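Local coordinates for pseudoaglycone deacetylase Dbv21 (Actinoplanes teichomyceticus, PDB 3DFI), which probably deacetylates the sugar of the A40926 pseudoaglycone, a zinc-dependent hydrolysis in the biosynthesis of this lipoglycopeptide antibiotic, at residues E135-E138 against S139-E143; S209-D212 against E213-T217; Q183-P186 against Y187-Y190. All coordinates share one frame; numbering follows the deposited sequence.

All three contacts are short-range, each within one continuous piece of a single alpha/beta domain built round a mixed sheet. Along the chain contact 1 comes first, then contact 3, then contact 2. Contact 1 is part of helix 126-144. Contact 3 leads from strand 179-182 into the short helix 187-190. Contact 2 joins strand 201-210 to helix 213-223. Contacts 1 and 3 lie on opposite sides of the chain's centre, their own centres about 27 Å apart. The centres of contacts 2 and 3 are about 18 Å apart. Contact 3 alone borders the zinc site. In contact 1 the Ile137 side chain is about 14 Å from the zinc ion, and contact 2 lies away from the site.

Contact 1 (E135-E138 against S139-E143); sequences EDIE and SMIAE
The peptide carbonyl of Ile137 is the flat group that Ile141 meets, with both its N-H and its side chain. Ile141 N donates to Ile137 O at 2.9 Å. The side chain of Ile141 comes up beside that same oxygen, its CG1 3.3 Å from Ile137 O. CG1 is anti to the carbonyl carbon of its own residue (chi1 -65°), which brings it back over the preceding turn. From there CD1 of Ile141 reaches CG2 of Ile137 at 4.0 Å, and the two branched chains cross obliquely. Further bonds of the alpha-helical i to i+4 pattern join Met140 N to Asp136 O and Ala142 N to Glu138 O. Glu135 O has two hydrogen-bond donors: Ser139 N lies 2.9 Å from Glu135 O, and a water donates to Glu135 O at 2.7 Å. The water also hydrogen-bonds Ser139 OG at 3.0 Å, so it bridges backbone and hydroxyl on the exposed side. The acidic ends turn to other partners: Asp136 forms a salt bridge with Arg94, and Glu138 with Arg134. On the buried side Ile137 rests on Thr168 and Ala171 of helix 159-174 and on Ile13 of strand 9-14. Met140 and Ile141 both meet Leu11, so this face of helix 126-144 packs against strand 9-14 and helix 159-174.

Contact 2 (S209-D212 against E213-T217); sequences SFVD and EEART
Asp212 is the N-cap residue of helix 213-223 and caps it through its side chain. Asp212 OD2 accepts the N-H of Ala215 N at 3.0 Å, with an N-H...O angle of 155°, and the nitrogen lies nearly in line with the C-O bond. CG stands between the backbone N and the carbonyl carbon (chi1 65°), and this folds the carboxylate back over the first turn. Asp212 O adds two weak bonds, from Ala215 N at 3.2 Å and from Arg216 N at 3.4 Å. The first is badly bent; the second is straighter but long. The negative carboxylate lies at the positive end of the helix dipole, which probably favours its charged form.

The close-packed part is on the inner side. Val211 CB meets Ala215 CB at 3.7 Å, and Val211 CG2 lies 4.0 Å from Ala215 CB. Ala215 is buried, and Ala215 CB also sits 3.5 Å from Asp212 OD2. The outer side is looser. Asp212 is itself exposed, so the cap lies toward solvent, and Glu213 and Glu214 are exposed too. Of the Glu214 side chain, CG comes nearest Asp212 OD2, at 3.8 Å. Asp212 OD1 and Glu214 OE1 are 5.3 Å apart and not in contact.

The turn joins strand 201-210, at one edge of the sheet, to helix 213-223. Through their backbones Ser209 pairs with Glu259 of strand 258-266, and Val211 with Tyr257 just before that strand. Helix 19-33 covers the inner side: Val211 and Ala215 touch Gln30, which also gives Asp212 OD2 a weak bond. Arg216 reaches Asp245 of helix 240-251 in a salt bridge.

Contact 3 (Q183-P186 against Y187-Y190); sequences QDLP and YAAY
A cis peptide bond before Pro186 turns the chain into the short, weakly bonded helix about 187-190, where Ala188 N bonds Asp184 O at 3.0 Å and Ala189 N bonds Pro186 O at 2.7 Å. Pro186 CD sits over one face of the Tyr187 ring, 3.9 Å from the centroid and 9° off the normal, a CH-pi contact. At the ring edge, near its plane, Asp184 CB approaches CD2 of Tyr187 at 4.1 Å. The other end of the proline serves the second tyrosine: Pro186 CB meets Tyr190 CE2 at 4.0 Å. Two side chains meet the methyl of Ala188 from directions roughly at right angles. Gln183 CG lies 3.3 Å from Ala188 CB, a tight approach, and Leu185 CD2 lies 4.1 Å from Ala188 CB. The extended chain of Gln183 (chi1 -172°) carries its amide past this methyl to His247. Leu233 of helix 227-233 touches both Pro186 and Tyr187.

Asp184 ties this turn to the metal site. Its OD2 hydrogen-bonds ND1 of the zinc ligand His161, and its OD1 accepts from Ile155 N. The carboxylate is thus gripped at both oxygens and probably fixes the rotation of the imidazole, as a second-shell residue. The Tyr187 side chain lies close to the zinc ligand Asp19, and its nearest atom is about 5 Å from the zinc ion. Pro186 on the ring's face may help to hold it there.

Contact 1 (E135-E138 against S139-E143)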
loop_
_atom_site.group_PDB
_atom_site.type_symbol
_atom_site.label_atom_id
_atom_site.label_comp_id
_atom_site.label_asym_id
_atom_site.label_seq_id
_atom_site.Cartn_x
_atom_site.Cartn_y
_atom_site.Cartn_z
ATOM N N GLU A 135 -9.564 11.039 10.061
ATOM C CA GLU A 135 -9.264 12.477 10.288
ATOM C C GLU A 135 -7.943 12.865 9.620
ATOM O O GLU A 135 -7.861 13.861 8.914
ATOM C CB GLU A 135 -9.094 12.757 11.775
ATOM C CG GLU A 135 -10.264 13.214 12.532
ATOM C CD GLU A 135 -9.844 13.743 13.901
ATOM O OE1 GLU A 135 -10.112 14.937 14.206
ATOM O OE2 GLU A 135 -9.218 12.967 14.663
ATOM N N ASP A 136 -6.911 12.070 9.873
ATOM C CA ASP A 136 -5.586 12.264 9.281
ATOM C C ASP A 136 -5.565 12.132 7.756
ATOM O O ASP A 136 -4.828 12.861 7.086
ATOM C CB ASP A 136 -4.581 11.288 9.903
ATOM C CG ASP A 136 -4.208 11.651 11.318
ATOM O OD1 ASP A 136 -4.906 12.471 11.987
ATOM O OD2 ASP A 136 -3.175 11.127 11.775
ATOM N N ILE A 137 -6.342 11.195 7.214
ATOM C CA ILE A 137 -6.490 11.076 5.760
ATOM C C ILE A 137 -7.237 12.283 5.163
ATOM O O ILE A 137 -6.852 12.784 4.115
ATOM C CB ILE A 137 -7.178 9.732 5.327
ATOM C CG1 ILE A 137 -6.264 8.538 5.649
ATOM C CG2 ILE A 137 -7.416 9.686 3.811
ATOM C CD1 ILE A 137 -7.011 7.231 5.567
ATOM N N GLU A 138 -8.291 12.762 5.828
ATOM C CA GLU A 138 -8.929 14.000 5.397
ATOM C C GLU A 138 -7.924 15.158 5.390
ATOM O O GLU A 138 -7.873 15.926 4.434
ATOM C CB GLU A 138 -10.190 14.329 6.228
ATOM C CG GLU A 138 -11.301 13.270 5.984
ATOM C CD GLU A 138 -12.657 13.591 6.570
ATOM O OE1 GLU A 138 -12.818 14.671 7.163
ATOM O OE2 GLU A 138 -13.584 12.753 6.416
ATOM N N SER A 139 -7.127 15.280 6.447
ATOM C CA SER A 139 -6.108 16.337 6.530
ATOM C C SER A 139 -5.111 16.198 5.374
ATOM O O SER A 139 -4.747 17.190 4.748
ATOM C CB SER A 139 -5.365 16.272 7.869
ATOM O OG SER A 139 -6.250 16.516 8.936
ATOM N N MET A 140 -4.702 14.966 5.076
ATOM C CA MET A 140 -3.809 14.706 3.943
ATOM C C MET A 140 -4.425 15.065 2.562
ATOM O O MET A 140 -3.752 15.661 1.712
ATOM C CB MET A 140 -3.274 13.263 3.984
ATOM C CG MET A 140 -1.996 13.036 3.176
ATOM S SD MET A 140 -0.505 13.800 3.928
ATOM C CE MET A 140 -0.433 15.420 3.247
ATOM N N ILE A 141 -5.702 14.741 2.360
ATOM C CA ILE A 141 -6.422 15.128 1.131
ATOM C C ILE A 141 -6.501 16.649 0.945
ATOM O O ILE A 141 -6.215 17.162 -0.134
ATOM C CB ILE A 141 -7.832 14.509 1.090
ATOM C CG1 ILE A 141 -7.723 12.976 0.989
ATOM C CG2 ILE A 141 -8.691 15.148 -0.045
ATOM C CD1 ILE A 141 -9.037 12.240 1.128
ATOM N N ALA A 142 -6.882 17.364 2.000
ATOM C CA ALA A 142 -6.940 18.811 1.950
ATOM C C ALA A 142 -5.575 19.368 1.542
ATOM O O ALA A 142 -5.471 20.255 0.700
ATOM C CB ALA A 142 -7.366 19.360 3.305
ATOM N N GLU A 143 -4.521 18.808 2.124
ATOM C CA GLU A 143 -3.171 19.283 1.883
ATOM C C GLU A 143 -2.643 18.959 0.472
ATOM O O GLU A 143 -2.005 19.808 -0.155
ATOM C CB GLU A 143 -2.233 18.699 2.938
ATOM C CG GLU A 143 -0.939 19.454 3.061
ATOM C CD GLU A 143 -0.096 18.947 4.209
ATOM O OE1 GLU A 143 0.877 18.207 3.932
ATOM O OE2 GLU A 143 -0.428 19.286 5.377
HETATM O O HOH W 1 -9.189 16.194 9.452
#

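Contact 2 (S209-D212 against E213-T217)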
loop_
_atom_site.group_PDB
_atom_site.type_symbol
_atom_site.label_atom_id
_atom_site.label_comp_id
_atom_site.label_asym_id
_atom_site.label_seq_id
_atom_site.Cartn_x
_atom_site.Cartn_y
_atom_site.Cartn_z
ATOM N N SER A 209 -4.421 -2.165 -15.090
ATOM C CA SER A 209 -3.623 -1.017 -15.488
ATOM C C SER A 209 -2.297 -1.520 -16.062
ATOM O O SER A 209 -1.457 -2.086 -15.351
ATOM C CB SER A 209 -3.460 -0.027 -14.314
ATOM O OG SER A 209 -2.129 0.502 -14.223
ATOM N N PHE A 210 -2.145 -1.353 -17.372
ATOM C CA PHE A 210 -0.952 -1.780 -18.089
ATOM C C PHE A 210 0.123 -0.719 -18.036
ATOM O O PHE A 210 -0.177 0.482 -18.063
ATOM C CB PHE A 210 -1.299 -2.103 -19.540
ATOM C CG PHE A 210 -2.090 -3.359 -19.692
ATOM C CD1 PHE A 210 -3.482 -3.322 -19.726
ATOM C CD2 PHE A 210 -1.446 -4.590 -19.788
ATOM C CE1 PHE A 210 -4.221 -4.498 -19.864
ATOM C CE2 PHE A 210 -2.176 -5.767 -19.920
ATOM C CZ PHE A 210 -3.571 -5.714 -19.956
ATOM N N VAL A 211 1.370 -1.172 -17.947
ATOM C CA VAL A 211 2.520 -0.280 -17.851
ATOM C C VAL A 211 3.585 -0.701 -18.870
ATOM O O VAL A 211 3.555 -1.823 -19.386
ATOM C CB VAL A 211 3.122 -0.232 -16.400
ATOM C CG1 VAL A 211 2.039 0.111 -15.347
ATOM C CG2 VAL A 211 3.841 -1.535 -16.044
ATOM N N ASP A 212 4.512 0.204 -19.169
ATOM C CA ASP A 212 5.593 -0.095 -20.099
ATOM C C ASP A 212 6.762 -0.772 -19.359
ATOM O O ASP A 212 6.730 -0.893 -18.125
ATOM C CB ASP A 212 6.017 1.165 -20.877
ATOM C CG ASP A 212 6.641 2.254 -19.995
ATOM O OD1 ASP A 212 6.765 3.394 -20.487
ATOM O OD2 ASP A 212 7.016 2.001 -18.836
ATOM N N GLU A 213 7.779 -1.230 -20.086
ATOM C CA GLU A 213 8.848 -1.983 -19.425
ATOM C C GLU A 213 9.631 -1.189 -18.384
ATOM O O GLU A 213 10.043 -1.747 -17.375
ATOM C CB GLU A 213 9.780 -2.712 -20.410
ATOM C CG GLU A 213 9.931 -2.089 -21.779
ATOM C CD GLU A 213 10.241 -3.123 -22.852
ATOM O OE1 GLU A 213 9.588 -3.093 -23.926
ATOM O OE2 GLU A 213 11.129 -3.977 -22.623
ATOM N N GLU A 214 9.812 0.109 -18.589
ATOM C CA GLU A 214 10.557 0.884 -17.607
ATOM C C GLU A 214 9.790 1.061 -16.288
ATOM O O GLU A 214 10.411 1.068 -15.217
ATOM C CB GLU A 214 11.066 2.215 -18.179
ATOM C CG GLU A 214 10.359 3.467 -17.688
ATOM C CD GLU A 214 11.280 4.681 -17.623
ATOM O OE1 GLU A 214 11.149 5.583 -18.485
ATOM O OE2 GLU A 214 12.134 4.732 -16.715
ATOM N N ALA A 215 8.457 1.171 -16.355
ATOM C CA ALA A 215 7.653 1.291 -15.140
ATOM C C ALA A 215 7.768 0.022 -14.288
ATOM O O ALA A 215 7.887 0.106 -13.065
ATOM C CB ALA A 215 6.197 1.603 -15.467
ATOM N N ARG A 216 7.766 -1.146 -14.945
ATOM C CA ARG A 216 7.934 -2.431 -14.248
ATOM C C ARG A 216 9.344 -2.565 -13.667
ATOM O O ARG A 216 9.516 -3.019 -12.535
ATOM C CB ARG A 216 7.622 -3.597 -15.194
ATOM C CG ARG A 216 8.028 -4.982 -14.697
ATOM C CD ARG A 216 8.230 -5.901 -15.887
ATOM N NE ARG A 216 8.963 -7.135 -15.596
ATOM C CZ ARG A 216 10.267 -7.227 -15.328
ATOM N NH1 ARG A 216 10.797 -8.422 -15.105
ATOM N NH2 ARG A 216 11.043 -6.145 -15.256
ATOM N N THR A 217 10.344 -2.177 -14.455
ATOM C CA THR A 217 11.741 -2.151 -14.003
ATOM C C THR A 217 11.888 -1.231 -12.783
ATOM O O THR A 217 12.505 -1.609 -11.772
ATOM C CB THR A 217 12.699 -1.792 -15.180
ATOM O OG1 THR A 217 12.703 -2.873 -16.117
ATOM C CG2 THR A 217 14.134 -1.571 -14.719
#

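Contact 3 (Q183-P186 against Y187-Y190)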
loop_
_atom_site.group_PDB
_atom_site.type_symbol
_atom_site.label_atom_id
_atom_site.label_comp_id
_atom_site.label_asym_id
_atom_site.label_seq_id
_atom_site.Cartn_x
_atom_site.Cartn_y
_atom_site.Cartn_z
ATOM N N GLN A 183 -5.347 -4.475 -5.665
ATOM C CA GLN A 183 -5.174 -5.873 -5.299
ATOM C C GLN A 183 -3.855 -5.971 -4.529
ATOM O O GLN A 183 -2.778 -5.762 -5.131
ATOM C CB GLN A 183 -5.083 -6.696 -6.583
ATOM C CG GLN A 183 -5.089 -8.223 -6.437
ATOM C CD GLN A 183 -4.849 -8.921 -7.759
ATOM O OE1 GLN A 183 -3.824 -8.620 -8.404
ATOM N NE2 GLN A 183 -5.675 -9.775 -8.155
ATOM N N ASP A 184 -3.937 -6.298 -3.232
ATOM C CA ASP A 184 -2.764 -6.332 -2.326
ATOM C C ASP A 184 -1.763 -7.358 -2.831
ATOM O O ASP A 184 -2.154 -8.471 -3.105
ATOM C CB ASP A 184 -3.203 -6.720 -0.899
ATOM C CG ASP A 184 -4.346 -5.815 -0.357
ATOM O OD1 ASP A 184 -5.465 -5.782 -0.958
ATOM O OD2 ASP A 184 -4.105 -5.147 0.672
ATOM N N LEU A 185 -0.476 -6.996 -2.915
ATOM C CA LEU A 185 0.540 -7.944 -3.396
ATOM C C LEU A 185 1.656 -8.081 -2.357
ATOM O O LEU A 185 1.937 -7.142 -1.659
ATOM C CB LEU A 185 1.090 -7.513 -4.763
ATOM C CG LEU A 185 0.137 -7.667 -5.961
ATOM C CD1 LEU A 185 0.672 -6.971 -7.227
ATOM C CD2 LEU A 185 -0.191 -9.155 -6.213
ATOM N N PRO A 186 2.308 -9.253 -2.278
ATOM C CA PRO A 186 2.126 -10.437 -3.120
ATOM C C PRO A 186 0.951 -11.309 -2.696
ATOM O O PRO A 186 0.666 -12.324 -3.334
ATOM C CB PRO A 186 3.431 -11.216 -2.898
ATOM C CG PRO A 186 3.843 -10.870 -1.492
ATOM C CD PRO A 186 3.372 -9.443 -1.268
ATOM N N TYR A 187 0.269 -10.900 -1.636
ATOM C CA TYR A 187 -0.803 -11.694 -1.023
ATOM C C TYR A 187 -1.807 -12.302 -2.018
ATOM O O TYR A 187 -2.131 -13.488 -1.919
ATOM C CB TYR A 187 -1.440 -10.904 0.131
ATOM C CG TYR A 187 -0.336 -10.194 0.942
ATOM C CD1 TYR A 187 0.603 -10.952 1.694
ATOM C CD2 TYR A 187 -0.159 -8.800 0.882
ATOM C CE1 TYR A 187 1.651 -10.347 2.397
ATOM C CE2 TYR A 187 0.886 -8.177 1.605
ATOM C CZ TYR A 187 1.785 -8.966 2.355
ATOM O OH TYR A 187 2.816 -8.395 3.076
ATOM N N ALA A 188 -2.226 -11.517 -3.010
ATOM C CA ALA A 188 -3.173 -11.990 -4.044
ATOM C C ALA A 188 -2.578 -13.031 -4.981
ATOM O O ALA A 188 -3.317 -13.798 -5.586
ATOM C CB ALA A 188 -3.727 -10.835 -4.842
ATOM N N ALA A 189 -1.248 -13.088 -5.092
ATOM C CA ALA A 189 -0.629 -14.147 -5.924
ATOM C C ALA A 189 -0.742 -15.530 -5.304
ATOM O O ALA A 189 -0.569 -16.529 -5.992
ATOM C CB ALA A 189 0.829 -13.825 -6.264
ATOM N N TYR A 190 -1.049 -15.589 -4.013
ATOM C CA TYR A 190 -1.128 -16.862 -3.301
ATOM C C TYR A 190 -2.561 -17.313 -3.033
ATOM O O TYR A 190 -2.865 -18.496 -3.149
ATOM C CB TYR A 190 -0.325 -16.811 -1.989
ATOM C CG TYR A 190 1.163 -16.594 -2.186
ATOM C CD1 TYR A 190 2.027 -17.674 -2.456
ATOM C CD2 TYR A 190 1.708 -15.324 -2.090
ATOM C CE1 TYR A 190 3.415 -17.476 -2.642
ATOM C CE2 TYR A 190 3.093 -15.104 -2.272
ATOM C CZ TYR A 190 3.936 -16.181 -2.552
ATOM O OH TYR A 190 5.292 -15.942 -2.728
#